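Local coordinates for trafficking protein particle complex subunit 3 (Naegleria fowleri, PDB 6AQ3) that probably serves as a subunit of a TRAPP vesicle-tethering complex in membrane traffic and carries a covalently bound palmitic acid, at residues C[113-118]-C[181-186]; C[125-130]-C[142-147]. One frame throughout, in Å; residues are numbered along the deposited sequence.

Contact 1: C[113-118]-C[181-186]; sequences DQTEYS and VRLKEY. With EDO (1,2-ethanediol), chain O.
Glu-116 with Arg-182 and Tyr-117 with Val-181 form antiparallel pairs, joining the start of strand 116-121 to the second half of strand 177-186, the two central strands of the sheet. The local strand axes run at 162° to one another. Tyr-117 and Val-181 are a hydrogen-bonded pair, with Val-181 N to Tyr-117 O at 2.9 Å and Tyr-117 N to Val-181 O at 3.1 Å. Two residues further along, Leu-183 N gives a nearly straight bond to Thr-115 O (2.9 Å, 171° at the hydrogen), just where the first strand leaves its loop. That loop ends in an Asx turn: Asp-113 OD1 takes both the backbone N and OG1 of Thr-115, from one face of its carboxylate. In this four-stranded antiparallel sheet of the TRAPP fold, the Tyr-117 side faces helix 85-101. With chi1 at 60°, the phenol ring swings across to Val-181, whose CB sits over one ring face, 4.0 Å from the centroid in a CH-pi contact; Tyr-117 OH bonds to Thr-88 on that helix. Glu-116 and Arg-182, the non-hydrogen-bonded pair, place their side chains alongside each other on the other sheet face, Glu-116 CG meeting Arg-182 CG at 3.5 Å. They make no mutual salt bridge: Glu-116 OE1 stays 4.7 Å from Arg-182 NE, the carboxylate pairing instead with Arg-180 and the guanidinium with Glu-163 and Glu-165.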
loop_
_atom_site.group_PDB
_atom_site.type_symbol
_atom_site.label_atom_id
_atom_site.label_comp_id
_atom_site.label_asym_id
_atom_site.label_seq_id
_atom_site.Cartn_x
_atom_site.Cartn_y
_atom_site.Cartn_z
ATOM N N ASP C 113 -30.563 10.288 17.713
ATOM C CA ASP C 113 -30.122 9.408 18.791
ATOM C C ASP C 113 -28.612 9.200 18.822
ATOM O O ASP C 113 -28.136 8.369 19.605
ATOM C CB ASP C 113 -30.840 8.057 18.702
ATOM C CG ASP C 113 -30.624 7.362 17.368
ATOM O OD1 ASP C 113 -29.740 7.786 16.591
ATOM O OD2 ASP C 113 -31.350 6.380 17.101
ATOM N N GLN C 114 -27.863 9.912 17.976
ATOM C CA GLN C 114 -26.401 9.852 17.963
ATOM C C GLN C 114 -25.871 8.449 17.678
ATOM O O GLN C 114 -24.735 8.120 18.016
ATOM C CB GLN C 114 -25.823 10.365 19.287
ATOM C CG GLN C 114 -26.267 11.757 19.661
ATOM C CD GLN C 114 -25.929 12.105 21.099
ATOM O OE1 GLN C 114 -26.346 11.421 22.045
ATOM N NE2 GLN C 114 -25.168 13.176 21.274
ATOM N N THR C 115 -26.644 7.624 16.990
ATOM C CA THR C 115 -26.142 6.329 16.553
ATOM C C THR C 115 -25.638 6.361 15.116
ATOM O O THR C 115 -25.182 5.332 14.609
ATOM C CB THR C 115 -27.220 5.256 16.709
ATOM O OG1 THR C 115 -28.353 5.595 15.899
ATOM C CG2 THR C 115 -27.653 5.146 18.182
ATOM N N GLU C 116 -25.718 7.511 14.447
ATOM C CA GLU C 116 -25.226 7.655 13.083
ATOM C C GLU C 116 -24.556 9.005 12.918
ATOM O O GLU C 116 -25.029 10.017 13.442
ATOM C CB GLU C 116 -26.324 7.573 12.027
ATOM C CG GLU C 116 -27.268 6.425 12.138
ATOM C CD GLU C 116 -28.239 6.416 10.987
ATOM O OE1 GLU C 116 -29.057 5.473 10.897
ATOM O OE2 GLU C 116 -28.175 7.363 10.171
ATOM N N TYR C 117 -23.466 9.009 12.169
ATOM C CA TYR C 117 -22.836 10.239 11.735
ATOM C C TYR C 117 -22.160 9.947 10.408
ATOM O O TYR C 117 -21.962 8.788 10.035
ATOM C CB TYR C 117 -21.842 10.766 12.784
ATOM C CG TYR C 117 -20.686 9.830 13.115
ATOM C CD1 TYR C 117 -19.552 9.778 12.305
ATOM C CD2 TYR C 117 -20.733 8.993 14.227
ATOM C CE1 TYR C 117 -18.491 8.923 12.592
ATOM C CE2 TYR C 117 -19.669 8.140 14.527
ATOM C CZ TYR C 117 -18.552 8.114 13.700
ATOM O OH TYR C 117 -17.491 7.286 13.976
ATOM N N SER C 118 -21.809 11.005 9.694
ATOM C CA SER C 118 -21.055 10.887 8.459
ATOM C C SER C 118 -19.701 11.544 8.647
ATOM O O SER C 118 -19.564 12.504 9.415
ATOM C CB SER C 118 -21.773 11.530 7.274
ATOM O OG SER C 118 -22.964 10.834 6.960
ATOM N N VAL C 181 -21.312 6.101 9.199
ATOM C CA VAL C 181 -20.985 5.164 10.272
ATOM C C VAL C 181 -22.217 5.029 11.152
ATOM O O VAL C 181 -22.675 6.026 11.723
ATOM C CB VAL C 181 -19.780 5.632 11.109
ATOM C CG1 VAL C 181 -19.388 4.559 12.091
ATOM C CG2 VAL C 181 -18.579 6.004 10.195
ATOM N N ARG C 182 -22.735 3.800 11.286
ATOM C CA ARG C 182 -23.951 3.514 12.047
ATOM C C ARG C 182 -23.700 2.425 13.085
ATOM O O ARG C 182 -23.132 1.375 12.768
ATOM C CB ARG C 182 -25.089 3.111 11.106
ATOM C CG ARG C 182 -25.439 4.246 10.152
ATOM C CD ARG C 182 -26.556 3.946 9.170
ATOM N NE ARG C 182 -26.126 3.008 8.134
ATOM C CZ ARG C 182 -26.469 1.724 8.082
ATOM N NH1 ARG C 182 -27.274 1.204 9.013
ATOM N NH2 ARG C 182 -26.014 0.969 7.079
ATOM N N LEU C 183 -24.108 2.691 14.329
ATOM C CA LEU C 183 -23.982 1.717 15.409
ATOM C C LEU C 183 -25.113 0.687 15.370
ATOM O O LEU C 183 -26.295 1.046 15.366
ATOM C CB LEU C 183 -23.988 2.425 16.763
ATOM C CG LEU C 183 -24.060 1.468 17.951
ATOM C CD1 LEU C 183 -22.707 0.787 18.096
ATOM C CD2 LEU C 183 -24.443 2.184 19.244
ATOM N N LYS C 184 -24.746 -0.593 15.353
ATOM C CA LYS C 184 -25.695 -1.705 15.393
ATOM C C LYS C 184 -25.883 -2.263 16.795
ATOM O O LYS C 184 -27.018 -2.455 17.239
ATOM C CB LYS C 184 -25.238 -2.812 14.433
ATOM C CG LYS C 184 -25.492 -2.473 12.978
ATOM C CD LYS C 184 -26.999 -2.234 12.857
ATOM C CE LYS C 184 -27.428 -1.495 11.616
ATOM N NZ LYS C 184 -28.920 -1.422 11.641
ATOM N N GLU C 185 -24.794 -2.490 17.517
ATOM C CA GLU C 185 -24.920 -2.909 18.900
ATOM C C GLU C 185 -23.576 -2.757 19.580
ATOM O O GLU C 185 -22.523 -2.901 18.948
ATOM C CB GLU C 185 -25.418 -4.356 19.040
ATOM C CG GLU C 185 -24.411 -5.427 18.674
ATOM C CD GLU C 185 -24.979 -6.830 18.800
ATOM O OE1 GLU C 185 -26.086 -6.995 19.364
ATOM O OE2 GLU C 185 -24.324 -7.768 18.303
ATOM N N TYR C 186 -23.633 -2.468 20.879
ATOM C CA TYR C 186 -22.463 -2.545 21.730
ATOM C C TYR C 186 -22.234 -4.009 22.066
ATOM O O TYR C 186 -23.177 -4.725 22.412
ATOM C CB TYR C 186 -22.682 -1.741 23.008
ATOM C CG TYR C 186 -22.666 -0.243 22.822
ATOM C CD1 TYR C 186 -21.487 0.426 22.513
ATOM C CD2 TYR C 186 -23.819 0.510 23.017
ATOM C CE1 TYR C 186 -21.458 1.795 22.381
ATOM C CE2 TYR C 186 -23.803 1.884 22.882
ATOM C CZ TYR C 186 -22.614 2.524 22.566
ATOM O OH TYR C 186 -22.585 3.898 22.434
HETATM C C1 EDO O . -23.986 7.490 21.409
HETATM O O1 EDO O . -22.581 7.265 21.600
HETATM C C2 EDO O . -24.692 6.213 20.964
HETATM O O2 EDO O . -24.496 5.183 21.938
#

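Contact 2: C[125-130]-C[142-147]. With EDO (1,2-ethanediol), chain H.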
loop_
_atom_site.group_PDB
_atom_site.type_symbol
_atom_site.label_atom_id
_atom_site.label_comp_id
_atom_site.label_asym_id
_atom_site.label_seq_id
_atom_site.Cartn_x
_atom_site.Cartn_y
_atom_site.Cartn_z
ATOM N N PRO C 125 -5.683 11.162 -0.767
ATOM C CA PRO C 125 -4.472 10.796 -1.524
ATOM C C PRO C 125 -4.576 9.489 -2.284
ATOM O O PRO C 125 -3.887 9.337 -3.302
ATOM C CB PRO C 125 -3.386 10.723 -0.442
ATOM C CG PRO C 125 -4.130 10.439 0.822
ATOM C CD PRO C 125 -5.426 11.220 0.680
ATOM N N LEU C 126 -5.427 8.550 -1.855
ATOM C CA LEU C 126 -5.585 7.327 -2.639
ATOM C C LEU C 126 -6.167 7.623 -4.011
ATOM O O LEU C 126 -5.971 6.842 -4.946
ATOM C CB LEU C 126 -6.476 6.319 -1.921
ATOM C CG LEU C 126 -6.146 5.917 -0.491
ATOM C CD1 LEU C 126 -7.159 4.850 -0.091
ATOM C CD2 LEU C 126 -4.686 5.452 -0.318
ATOM N N ASN C 127 -6.911 8.722 -4.145
ATOM C CA ASN C 127 -7.576 9.076 -5.398
ATOM C C ASN C 127 -6.670 9.760 -6.417
ATOM O O ASN C 127 -7.121 9.990 -7.542
ATOM C CB ASN C 127 -8.779 9.990 -5.126
ATOM C CG ASN C 127 -9.972 9.238 -4.603
ATOM O OD1 ASN C 127 -9.938 8.018 -4.474
ATOM N ND2 ASN C 127 -11.044 9.960 -4.307
ATOM N N ASP C 128 -5.447 10.130 -6.040
ATOM C CA ASP C 128 -4.578 10.940 -6.896
ATOM C C ASP C 128 -4.335 10.306 -8.263
ATOM O O ASP C 128 -3.953 9.137 -8.370
ATOM C CB ASP C 128 -3.249 11.187 -6.184
ATOM C CG ASP C 128 -3.375 12.203 -5.063
ATOM O OD1 ASP C 128 -4.508 12.678 -4.818
ATOM O OD2 ASP C 128 -2.353 12.501 -4.410
ATOM N N PHE C 129 -4.562 11.094 -9.313
ATOM C CA PHE C 129 -4.304 10.704 -10.696
ATOM C C PHE C 129 -5.180 9.530 -11.144
ATOM O O PHE C 129 -4.889 8.877 -12.155
ATOM C CB PHE C 129 -2.819 10.374 -10.891
ATOM C CG PHE C 129 -1.891 11.513 -10.540
ATOM C CD1 PHE C 129 -2.240 12.832 -10.808
ATOM C CD2 PHE C 129 -0.677 11.263 -9.914
ATOM C CE1 PHE C 129 -1.393 13.880 -10.475
ATOM C CE2 PHE C 129 0.183 12.309 -9.582
ATOM C CZ PHE C 129 -0.178 13.620 -9.862
ATOM N N VAL C 130 -6.261 9.253 -10.422
ATOM C CA VAL C 130 -7.169 8.157 -10.741
ATOM C C VAL C 130 -8.337 8.732 -11.524
ATOM O O VAL C 130 -8.859 9.805 -11.194
ATOM C CB VAL C 130 -7.665 7.442 -9.465
ATOM C CG1 VAL C 130 -8.713 6.381 -9.805
ATOM C CG2 VAL C 130 -6.508 6.830 -8.708
ATOM N N TYR C 142 -16.646 1.998 -5.388
ATOM C CA TYR C 142 -16.142 2.851 -4.316
ATOM C C TYR C 142 -14.655 2.547 -4.171
ATOM O O TYR C 142 -14.233 1.702 -3.366
ATOM C CB TYR C 142 -16.925 2.648 -3.026
ATOM C CG TYR C 142 -18.268 3.334 -3.058
ATOM C CD1 TYR C 142 -18.358 4.715 -3.261
ATOM C CD2 TYR C 142 -19.454 2.612 -2.850
ATOM C CE1 TYR C 142 -19.598 5.367 -3.277
ATOM C CE2 TYR C 142 -20.709 3.254 -2.867
ATOM C CZ TYR C 142 -20.764 4.632 -3.083
ATOM O OH TYR C 142 -21.971 5.286 -3.106
ATOM N N TYR C 143 -13.866 3.296 -4.944
ATOM C CA TYR C 143 -12.433 3.059 -5.086
ATOM C C TYR C 143 -11.728 2.888 -3.743
ATOM O O TYR C 143 -10.841 2.038 -3.612
ATOM C CB TYR C 143 -11.817 4.222 -5.860
ATOM C CG TYR C 143 -10.368 4.007 -6.223
ATOM C CD1 TYR C 143 -10.008 3.313 -7.376
ATOM C CD2 TYR C 143 -9.363 4.474 -5.395
ATOM C CE1 TYR C 143 -8.660 3.116 -7.711
ATOM C CE2 TYR C 143 -8.053 4.280 -5.704
ATOM C CZ TYR C 143 -7.700 3.601 -6.857
ATOM O OH TYR C 143 -6.374 3.417 -7.122
ATOM N N SER C 144 -12.107 3.681 -2.736
ATOM C CA SER C 144 -11.467 3.681 -1.422
ATOM C C SER C 144 -12.229 2.883 -0.368
ATOM O O SER C 144 -12.064 3.153 0.827
ATOM C CB SER C 144 -11.298 5.105 -0.915
ATOM O OG SER C 144 -10.445 5.828 -1.753
ATOM N N ASN C 145 -12.998 1.866 -0.773
ATOM C CA ASN C 145 -13.874 1.181 0.171
ATOM C C ASN C 145 -13.107 0.500 1.294
ATOM O O ASN C 145 -13.683 0.257 2.369
ATOM C CB ASN C 145 -14.736 0.149 -0.545
ATOM C CG ASN C 145 -16.153 0.101 0.013
ATOM O OD1 ASN C 145 -16.651 1.105 0.517
ATOM N ND2 ASN C 145 -16.819 -1.051 -0.110
ATOM N N ILE C 146 -11.812 0.231 1.089
ATOM C CA ILE C 146 -10.980 -0.333 2.145
ATOM C C ILE C 146 -11.072 0.495 3.428
ATOM O O ILE C 146 -10.885 -0.036 4.528
ATOM C CB ILE C 146 -9.531 -0.461 1.648
ATOM C CG1 ILE C 146 -8.738 -1.392 2.557
ATOM C CG2 ILE C 146 -8.859 0.908 1.623
ATOM C CD1 ILE C 146 -7.483 -1.925 1.900
ATOM N N ILE C 147 -11.341 1.804 3.313
ATOM C CA ILE C 147 -11.459 2.655 4.499
ATOM C C ILE C 147 -12.632 2.220 5.372
ATOM O O ILE C 147 -12.538 2.216 6.607
ATOM C CB ILE C 147 -11.578 4.143 4.095
ATOM C CG1 ILE C 147 -10.322 4.601 3.337
ATOM C CG2 ILE C 147 -11.769 5.047 5.338
ATOM C CD1 ILE C 147 -10.371 6.048 2.894
HETATM C C1 EDO H . -3.047 6.064 -8.667
HETATM O O1 EDO H . -2.432 4.794 -8.901
HETATM C C2 EDO H . -2.737 6.538 -7.252
HETATM O O2 EDO H . -1.642 7.464 -7.287
HETATM O O HOH W 1 -4.979 4.463 -5.202
#
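Leu-126, in the short 3-10 segment 125-127, points its CB toward Ser-144 and brings CD1 to 3.8 Å from Ser-144 OG. Leu-126 O accepts from a water at 2.6 Å, and the same water accepts from Tyr-143 OH at 2.6 Å; the water lies in the plane of the ring, at its edge. This water bridge carries the polar link between the segments, which share no direct hydrogen bond. Next, the Asn-127 side chain runs counter to that of Tyr-143, its amide turned 68° from the ring, with Asn-127 OD1 3.7 Å from Tyr-143 CD2. Here the loop after strand 116-121 meets a type I turn, Tyr-142 to Asn-145, that leads into helix 146-157. Both belong to the TRAPP-family fold; palmitic acid touches Ile-146 and Ile-147, and a bound palmitic acid lies about 4 Å from the Leu-126 side chain. A type II turn from Asn-127 to Val-130, closed by Val-130 N to Asn-127 O at 3.1 Å, reverses the chain and carries Phe-129 toward Arg-66 of the second subunit. Val-130 then returns to the tyrosine: its CG1 stands over one face of the Tyr-143 ring, 4.2 Å from the centroid and 22° off the normal, while CG2 touches Tyr-143 OH at 3.8 Å. The ring reaches this loop because Tyr-143 CG lies opposite the backbone N (chi1 -173°).

How the contacts relate
From the N terminus, the chain builds helices 25-42, 49-75 and 85-101 and strand 106-108 before reaching either contact. Segment 113-118 then opens the loop that contact 1 closes at 181-186, leaving 62 residues between. Contact 2 is nested inside it: 125-130 and 142-147 enclose only 11 residues, including helix 134-138, and the chain continues through helix 146-157 and strand 160-168 before turning back along strand 177-186. The contacts do not touch; their centres are 24 Å apart, on opposite sides of the chain's centre. The nesting means that a sheet pairing closes the long outer loop, and a loop-to-helix contact the short inner one.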